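Cytochrome b5-domain protein (Methanococcoides burtonii, PDB 6VZ6) binds a b-type heme in a small cytochrome b5-like domain and probably serves in electron transfer. Local coordinates at residues L10-Y13 with G18-C21; K20-Y25 with P71-L76. All blocks are in the same frame, centred on the assembly; numbering follows the deposited sequence.

Contact 1: L10-Y13 with G18-C21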
ATOM      1  N   LEU A  10      -8.211   6.338   1.066  1.00 16.51           N
ATOM      2  CA  LEU A  10      -7.014   5.505   1.138  1.00 13.46           C
ATOM      3  C   LEU A  10      -5.989   6.114   2.086  1.00 16.30           C
ATOM      4  O   LEU A  10      -5.266   5.386   2.786  1.00 15.28           O
ATOM      5  CB  LEU A  10      -6.416   5.338  -0.257  1.00 15.39           C
ATOM      6  CG  LEU A  10      -5.132   4.528  -0.301  1.00 16.67           C
ATOM      7  CD1 LEU A  10      -5.393   3.100   0.171  1.00 17.82           C
ATOM      8  CD2 LEU A  10      -4.576   4.543  -1.715  1.00 14.13           C
ATOM      9  N   ALA A  11      -5.912   7.452   2.110  1.00 18.94           N
ATOM     10  CA  ALA A  11      -4.910   8.123   2.910  1.00 14.42           C
ATOM     11  C   ALA A  11      -5.039   7.807   4.393  1.00 14.88           C
ATOM     12  O   ALA A  11      -4.053   7.927   5.124  1.00 15.19           O
ATOM     13  CB  ALA A  11      -5.005   9.630   2.692  1.00 18.88           C
ATOM     14  N   LYS A  12      -6.201   7.357   4.856  1.00 19.35           N
ATOM     15  CA  LYS A  12      -6.321   6.977   6.260  1.00 18.59           C
ATOM     16  C   LYS A  12      -5.511   5.730   6.593  1.00 22.80           C
ATOM     17  O   LYS A  12      -5.039   5.573   7.727  1.00 21.08           O
ATOM     18  CB  LYS A  12      -7.782   6.735   6.598  1.00 20.37           C
ATOM     19  CG  LYS A  12      -8.123   6.893   8.065  1.00 46.09           C
ATOM     20  CD  LYS A  12      -9.604   6.599   8.288  1.00 51.37           C
ATOM     21  CE  LYS A  12      -9.832   5.648   9.456  1.00 45.22           C
ATOM     22  NZ  LYS A  12     -11.258   5.658   9.914  1.00 53.83           N
ATOM     23  N   TYR A  13      -5.343   4.826   5.635  1.00 18.00           N
ATOM     24  CA  TYR A  13      -4.788   3.504   5.929  1.00 17.95           C
ATOM     25  C   TYR A  13      -3.285   3.517   5.670  1.00 19.12           C
ATOM     26  O   TYR A  13      -2.764   2.881   4.771  1.00 17.28           O
ATOM     27  CB  TYR A  13      -5.555   2.442   5.135  1.00 12.75           C
ATOM     28  CG  TYR A  13      -7.019   2.602   5.396  1.00 12.53           C
ATOM     29  CD1 TYR A  13      -7.564   2.377   6.665  1.00 17.27           C
ATOM     30  CD2 TYR A  13      -7.865   3.068   4.417  1.00 22.72           C
ATOM     31  CE1 TYR A  13      -8.893   2.575   6.921  1.00 21.64           C
ATOM     32  CE2 TYR A  13      -9.210   3.256   4.671  1.00 19.37           C
ATOM     33  CZ  TYR A  13      -9.705   3.001   5.919  1.00 25.37           C
ATOM     34  OH  TYR A  13     -11.028   3.229   6.174  1.00 21.45           O
ATOM     35  N   GLY A  18      -3.113   2.761  14.856  1.00 18.85           N
ATOM     36  CA  GLY A  18      -4.202   1.800  14.855  1.00 19.39           C
ATOM     37  C   GLY A  18      -4.838   1.546  13.487  1.00 19.69           C
ATOM     38  O   GLY A  18      -5.775   0.746  13.405  1.00 14.85           O
ATOM     39  N   GLU A  19      -4.373   2.219  12.425  1.00 21.94           N
ATOM     40  CA  GLU A  19      -4.829   1.936  11.070  1.00 14.23           C
ATOM     41  C   GLU A  19      -3.930   0.913  10.385  1.00 14.75           C
ATOM     42  O   GLU A  19      -2.716   0.900  10.571  1.00 15.39           O
ATOM     43  CB  GLU A  19      -4.879   3.228  10.243  1.00 16.17           C
ATOM     44  CG  GLU A  19      -5.559   4.390  10.920  1.00 31.75           C
ATOM     45  CD  GLU A  19      -6.960   4.072  11.170  1.00 33.63           C
ATOM     46  OE1 GLU A  19      -7.545   3.411  10.282  1.00 35.34           O
ATOM     47  OE2 GLU A  19      -7.458   4.416  12.257  1.00 28.29           O
ATOM     48  N   LYS A  20      -4.536   0.051   9.583  1.00 18.84           N
ATOM     49  CA  LYS A  20      -3.777  -0.886   8.757  1.00 19.30           C
ATOM     50  C   LYS A  20      -2.965  -0.138   7.703  1.00 13.38           C
ATOM     51  O   LYS A  20      -3.189   1.044   7.441  1.00 13.75           O
ATOM     52  CB  LYS A  20      -4.716  -1.873   8.069  1.00 15.80           C
ATOM     53  CG  LYS A  20      -5.261  -2.948   9.038  1.00 19.38           C
ATOM     54  CD  LYS A  20      -6.139  -3.942   8.306  1.00 15.56           C
ATOM     55  CE  LYS A  20      -6.673  -5.013   9.295  1.00 19.34           C
ATOM     56  NZ  LYS A  20      -7.390  -6.103   8.606  1.00 23.62           N
ATOM     57  N   CYS A  21      -2.012  -0.839   7.109  1.00 15.84           N
ATOM     58  CA  CYS A  21      -1.134  -0.252   6.098  1.00 17.02           C
ATOM     59  C   CYS A  21      -1.536  -0.763   4.715  1.00 16.88           C
ATOM     60  O   CYS A  21      -1.264  -1.919   4.361  1.00 13.08           O
ATOM     61  CB  CYS A  21       0.333  -0.551   6.382  1.00 19.83           C
ATOM     62  SG  CYS A  21       1.444   0.430   5.264  1.00 19.47           S
TER

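Contact 2: K20-Y25 with P71-L76. With HEM (protoporphyrin IX containing Fe), chain B.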
ATOM      1  N   LYS A  20      -4.536   0.051   9.583  1.00 18.84           N
ATOM      2  CA  LYS A  20      -3.777  -0.886   8.757  1.00 19.30           C
ATOM      3  C   LYS A  20      -2.965  -0.138   7.703  1.00 13.38           C
ATOM      4  O   LYS A  20      -3.189   1.044   7.441  1.00 13.75           O
ATOM      5  CB  LYS A  20      -4.716  -1.873   8.069  1.00 15.80           C
ATOM      6  CG  LYS A  20      -5.261  -2.948   9.038  1.00 19.38           C
ATOM      7  CD  LYS A  20      -6.139  -3.942   8.306  1.00 15.56           C
ATOM      8  CE  LYS A  20      -6.673  -5.013   9.295  1.00 19.34           C
ATOM      9  NZ  LYS A  20      -7.390  -6.103   8.606  1.00 23.62           N
ATOM     10  N   CYS A  21      -2.012  -0.839   7.109  1.00 15.84           N
ATOM     11  CA  CYS A  21      -1.134  -0.252   6.098  1.00 17.02           C
ATOM     12  C   CYS A  21      -1.536  -0.763   4.715  1.00 16.88           C
ATOM     13  O   CYS A  21      -1.264  -1.919   4.361  1.00 13.08           O
ATOM     14  CB  CYS A  21       0.333  -0.551   6.382  1.00 19.83           C
ATOM     15  SG  CYS A  21       1.444   0.430   5.264  1.00 19.47           S
ATOM     16  N   TYR A  22      -2.242   0.103   3.975  1.00 13.11           N
ATOM     17  CA  TYR A  22      -2.657  -0.135   2.595  1.00 10.86           C
ATOM     18  C   TYR A  22      -1.850   0.756   1.667  1.00 16.05           C
ATOM     19  O   TYR A  22      -1.364   1.808   2.090  1.00 14.98           O
ATOM     20  CB  TYR A  22      -4.128   0.215   2.375  1.00 13.25           C
ATOM     21  CG  TYR A  22      -5.132  -0.645   3.114  1.00 13.64           C
ATOM     22  CD1 TYR A  22      -4.754  -1.814   3.793  1.00 15.69           C
ATOM     23  CD2 TYR A  22      -6.459  -0.296   3.108  1.00 13.26           C
ATOM     24  CE1 TYR A  22      -5.722  -2.608   4.444  1.00 14.21           C
ATOM     25  CE2 TYR A  22      -7.407  -1.067   3.734  1.00 13.25           C
ATOM     26  CZ  TYR A  22      -7.036  -2.204   4.404  1.00 15.54           C
ATOM     27  OH  TYR A  22      -8.047  -2.888   4.985  1.00 17.62           O
ATOM     28  N   PHE A  23      -1.695   0.326   0.413  1.00 12.58           N
ATOM     29  CA  PHE A  23      -1.264   1.242  -0.642  1.00 10.73           C
ATOM     30  C   PHE A  23      -1.953   0.856  -1.947  1.00 11.45           C
ATOM     31  O   PHE A  23      -2.584  -0.187  -2.053  1.00 13.83           O
ATOM     32  CB  PHE A  23       0.273   1.310  -0.806  1.00 13.19           C
ATOM     33  CG  PHE A  23       0.937  -0.002  -1.069  1.00 15.58           C
ATOM     34  CD1 PHE A  23       0.732  -0.672  -2.261  1.00 15.07           C
ATOM     35  CD2 PHE A  23       1.804  -0.561  -0.120  1.00 16.55           C
ATOM     36  CE1 PHE A  23       1.341  -1.900  -2.501  1.00 13.96           C
ATOM     37  CE2 PHE A  23       2.441  -1.769  -0.369  1.00 14.34           C
ATOM     38  CZ  PHE A  23       2.178  -2.451  -1.549  1.00 17.39           C
ATOM     39  N   ALA A  24      -1.870   1.725  -2.938  1.00 15.05           N
ATOM     40  CA  ALA A  24      -2.404   1.408  -4.252  1.00 11.16           C
ATOM     41  C   ALA A  24      -1.268   1.196  -5.239  1.00 13.89           C
ATOM     42  O   ALA A  24      -0.189   1.783  -5.130  1.00 13.85           O
ATOM     43  CB  ALA A  24      -3.353   2.497  -4.739  1.00 13.56           C
ATOM     44  N   TYR A  25      -1.512   0.287  -6.168  1.00 13.92           N
ATOM     45  CA  TYR A  25      -0.591   0.001  -7.255  1.00 15.69           C
ATOM     46  C   TYR A  25      -1.422  -0.391  -8.467  1.00 15.14           C
ATOM     47  O   TYR A  25      -2.149  -1.391  -8.415  1.00 13.08           O
ATOM     48  CB  TYR A  25       0.380  -1.110  -6.880  1.00 11.63           C
ATOM     49  CG  TYR A  25       1.330  -1.478  -8.003  1.00 10.88           C
ATOM     50  CD1 TYR A  25       2.416  -0.685  -8.279  1.00 15.70           C
ATOM     51  CD2 TYR A  25       1.130  -2.613  -8.781  1.00 16.01           C
ATOM     52  CE1 TYR A  25       3.306  -1.011  -9.281  1.00 19.01           C
ATOM     53  CE2 TYR A  25       2.022  -2.955  -9.811  1.00 13.70           C
ATOM     54  CZ  TYR A  25       3.106  -2.120 -10.050  1.00 19.96           C
ATOM     55  OH  TYR A  25       4.021  -2.399 -11.024  1.00 22.29           O
ATOM     56  N   PRO A  71      -2.527  -9.575  -0.153  1.00 13.66           N
ATOM     57  CA  PRO A  71      -3.889  -9.570  -0.681  1.00 14.50           C
ATOM     58  C   PRO A  71      -4.298  -8.206  -1.221  1.00 13.90           C
ATOM     59  O   PRO A  71      -3.951  -7.142  -0.684  1.00 16.17           O
ATOM     60  CB  PRO A  71      -4.739  -9.980   0.520  1.00 11.15           C
ATOM     61  CG  PRO A  71      -3.969  -9.441   1.710  1.00 13.60           C
ATOM     62  CD  PRO A  71      -2.499  -9.601   1.320  1.00 17.90           C
ATOM     63  N   VAL A  72      -5.025  -8.261  -2.337  1.00 13.99           N
ATOM     64  CA  VAL A  72      -5.721  -7.096  -2.866  1.00 13.13           C
ATOM     65  C   VAL A  72      -7.091  -7.031  -2.192  1.00 18.75           C
ATOM     66  O   VAL A  72      -7.876  -7.978  -2.270  1.00 16.88           O
ATOM     67  CB  VAL A  72      -5.834  -7.181  -4.390  1.00 16.09           C
ATOM     68  CG1 VAL A  72      -6.754  -6.064  -4.931  1.00 11.97           C
ATOM     69  CG2 VAL A  72      -4.415  -7.115  -4.998  1.00 15.24           C
ATOM     70  N   VAL A  73      -7.351  -5.934  -1.481  1.00 16.68           N
ATOM     71  CA  VAL A  73      -8.565  -5.746  -0.675  1.00 13.48           C
ATOM     72  C   VAL A  73      -9.510  -4.717  -1.277  1.00 20.74           C
ATOM     73  O   VAL A  73     -10.618  -4.501  -0.753  1.00 17.06           O
ATOM     74  CB  VAL A  73      -8.189  -5.373   0.764  1.00 14.16           C
ATOM     75  CG1 VAL A  73      -7.316  -6.461   1.376  1.00 19.65           C
ATOM     76  CG2 VAL A  73      -7.400  -4.034   0.863  1.00 16.84           C
ATOM     77  N   GLY A  74      -9.136  -4.118  -2.397  1.00 19.62           N
ATOM     78  CA  GLY A  74     -10.036  -3.202  -3.067  1.00 21.34           C
ATOM     79  C   GLY A  74      -9.395  -2.512  -4.249  1.00 13.78           C
ATOM     80  O   GLY A  74      -8.361  -2.939  -4.778  1.00 13.04           O
ATOM     81  N   THR A  75     -10.032  -1.428  -4.633  1.00 16.39           N
ATOM     82  CA  THR A  75      -9.714  -0.693  -5.854  1.00 19.75           C
ATOM     83  C   THR A  75      -9.672   0.782  -5.530  1.00 16.91           C
ATOM     84  O   THR A  75     -10.524   1.281  -4.794  1.00 18.26           O
ATOM     85  CB  THR A  75     -10.758  -0.939  -6.945  1.00 20.25           C
ATOM     86  OG1 THR A  75     -10.716  -2.310  -7.310  1.00 23.17           O
ATOM     87  CG2 THR A  75     -10.439  -0.124  -8.213  1.00 31.07           C
ATOM     88  N   LEU A  76      -8.697   1.484  -6.081  1.00 18.00           N
ATOM     89  CA  LEU A  76      -8.574   2.926  -5.874  1.00 15.83           C
ATOM     90  C   LEU A  76      -9.422   3.610  -6.939  1.00 21.80           C
ATOM     91  O   LEU A  76      -9.079   3.563  -8.129  1.00 21.76           O
ATOM     92  CB  LEU A  76      -7.125   3.387  -5.946  1.00 18.82           C
ATOM     93  CG  LEU A  76      -6.916   4.907  -5.841  1.00 19.08           C
ATOM     94  CD1 LEU A  76      -7.508   5.407  -4.519  1.00 20.29           C
ATOM     95  CD2 LEU A  76      -5.428   5.192  -5.966  1.00 17.20           C
TER
HETATM   96  CHA HEM B 101      10.268  -5.469  -0.644  1.00 21.03           C
HETATM   97  CHB HEM B 101      13.076  -1.615  -0.903  1.00 15.97           C
HETATM   98  CHC HEM B 101       9.551   0.923  -2.940  1.00 15.68           C
HETATM   99  CHD HEM B 101       6.551  -2.762  -2.046  1.00 13.29           C
HETATM  100  C1A HEM B 101      11.372  -4.676  -0.637  1.00 21.25           C
HETATM  101  C2A HEM B 101      12.720  -5.114  -0.374  1.00 22.01           C
HETATM  102  C3A HEM B 101      13.499  -4.018  -0.428  1.00 23.62           C
HETATM  103  C4A HEM B 101      12.648  -2.889  -0.737  1.00 18.30           C
HETATM  104  CMA HEM B 101      15.022  -3.881  -0.235  1.00 20.71           C
HETATM  105  CAA HEM B 101      13.088  -6.591  -0.071  1.00 22.62           C
HETATM  106  CBA HEM B 101      14.343  -7.064  -0.785  1.00 58.45           C
HETATM  107  CGA HEM B 101      13.945  -7.420  -2.171  1.00 48.43           C
HETATM  108  O1A HEM B 101      12.780  -7.844  -2.305  1.00 53.66           O
HETATM  109  O2A HEM B 101      14.778  -7.273  -3.114  1.00 52.87           O
HETATM  110  C1B HEM B 101      12.352  -0.618  -1.472  1.00 19.91           C
HETATM  111  C2B HEM B 101      12.880   0.669  -1.665  1.00 23.13           C
HETATM  112  C3B HEM B 101      11.955   1.419  -2.242  1.00 20.05           C
HETATM  113  C4B HEM B 101      10.763   0.605  -2.395  1.00 17.75           C
HETATM  114  CMB HEM B 101      14.314   1.088  -1.319  1.00 22.46           C
HETATM  115  CAB HEM B 101      12.327   2.847  -2.693  1.00 24.59           C
HETATM  116  CBB HEM B 101      11.865   3.298  -3.867  1.00 19.15           C
HETATM  117  C1C HEM B 101       8.428   0.136  -2.898  1.00 17.52           C
HETATM  118  C2C HEM B 101       7.126   0.477  -3.455  1.00 19.40           C
HETATM  119  C3C HEM B 101       6.288  -0.546  -3.192  1.00 14.86           C
HETATM  120  C4C HEM B 101       7.044  -1.562  -2.480  1.00 14.61           C
HETATM  121  CMC HEM B 101       6.836   1.811  -4.165  1.00 14.74           C
HETATM  122  CAC HEM B 101       4.776  -0.766  -3.514  1.00 20.22           C
HETATM  123  CBC HEM B 101       4.173  -0.274  -4.579  1.00 23.64           C
HETATM  124  C1D HEM B 101       7.277  -3.798  -1.518  1.00 19.73           C
HETATM  125  C2D HEM B 101       6.753  -5.043  -0.977  1.00 17.98           C
HETATM  126  C3D HEM B 101       7.780  -5.805  -0.614  1.00 16.48           C
HETATM  127  C4D HEM B 101       8.973  -5.042  -0.879  1.00 17.07           C
HETATM  128  CMD HEM B 101       5.251  -5.414  -0.904  1.00 17.49           C
HETATM  129  CAD HEM B 101       7.768  -7.222   0.020  1.00 15.33           C
HETATM  130  CBD HEM B 101       7.564  -7.064   1.525  1.00 18.22           C
HETATM  131  CGD HEM B 101       7.629  -8.383   2.268  1.00 21.43           C
HETATM  132  O1D HEM B 101       7.346  -8.415   3.483  1.00 17.20           O
HETATM  133  O2D HEM B 101       7.886  -9.423   1.626  1.00 19.97           O
HETATM  134  NA  HEM B 101      11.356  -3.330  -0.870  1.00 19.34           N
HETATM  135  NB  HEM B 101      11.044  -0.630  -1.896  1.00 17.82           N
HETATM  136  NC  HEM B 101       8.347  -1.126  -2.336  1.00 17.14           N
HETATM  137  ND  HEM B 101       8.641  -3.825  -1.428  1.00 17.39           N
HETATM  138 FE   HEM B 101       9.877  -2.263  -1.639  1.00 15.96          FE

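Contact 1: L10-Y13 with G18-C21
Glu-19 reaches toward the end of helix 7-12 and meets Lys-12 from CB to the carboxylate, and Tyr-13 through OE1. Its CB lies 3.4 Å from the carbonyl O of Lys-12, and CG is just as near that oxygen, so the aliphatic root of the side chain packs against that carbonyl oxygen. The chain then bends at chi2 (-63°), which turns the carboxylate toward CE of Lys-12, with CD of Glu-19 at 3.7 Å from that CE. There OE1 sits 3.3 Å from CE of Lys-12 and 3.7 Å from CE1 of Tyr-13, whose ring plane is turned 50° from that of the carboxylate. OE2 is more distant, 3.9 Å from the same CE. The ammonium itself stops short: Lys-12 NZ stays 4.4 Å from OE1, beyond a salt bridge, although opposite charges at this spacing should still attract. Tyr-13 is also covered from within its own segment, for CB of Lys-12 stands over the centre of one ring face. With an alanine at Glu-19, the Lys-12 ammonium is likely to lose its nearby negative charge and the Tyr-13 ring its oblique neighbour OE1. Nearer the backbone, CB of Tyr-13 rests 3.6 Å from the carbonyl O of Lys-20. The contact thus brings together the two ends of the loop between helix 7-12 and strand 22-25, with Leu-10 packing inward on that strand and on strand 28-31.

Contact 2: K20-Y25 with P71-L76
With CG anti to its carbonyl carbon (chi1 -66°), Tyr-22 lays its ring beneath a methyl of Val-73, while Leu-76 extends toward Ala-24. CG2 of Val-73 stands 4.1 Å from the centroid of the Tyr-22 ring and only 14° off the ring normal, a CH-pi contact. It is displaced toward the rim, nearest CZ at 4.0 Å, and the two side chains meet at about a right angle. At the other end, CD2 of Leu-76 touches CB of Ala-24 at 3.6 Å. No hydrogen bond joins the two segments, because strand 28-31 runs between them in the sheet; their side chains meet across this intervening strand. Val-73 and Gly-74 both face Val-29 there, forming a classic beta bulge. Leu-10 of helix 7-12 packs on Tyr-22, Ala-24 and Leu-76, completing an apolar cluster.

Phe-23 serves the heme instead. Its chi1 of 56° places the ring with one face against the porphyrin's vinyl carbon CAC, 3.7 Å from CZ of Phe-23. Tyr-25 brings CD1 to 4.1 Å from the vinyl end CBC, and its hydroxyl is hydrogen-bonded to Asp-64. A sheet with a small hydrophobic core on one side and the heme pocket on the other is the architecture of the cytochrome b5 fold.

Contacts 1 and 2 illustrate how one chain segment can serve a surface and an interior in turn. They share Lys-20 and Cys-21, where the loop whose ends contact 1 brings together runs into strand 22-25 of contact 2. Contact 1 lies at the surface, with a charged pair beside an aromatic ring; contact 2 is partly buried and wholly apolar between its segments. The joint is made by backbone and packing together: Tyr-13 O is a probable hydrogen-bond partner of Tyr-22 N at 2.9 Å, and Leu-10, though in the 10-13 segment, packs on residues of contact 2.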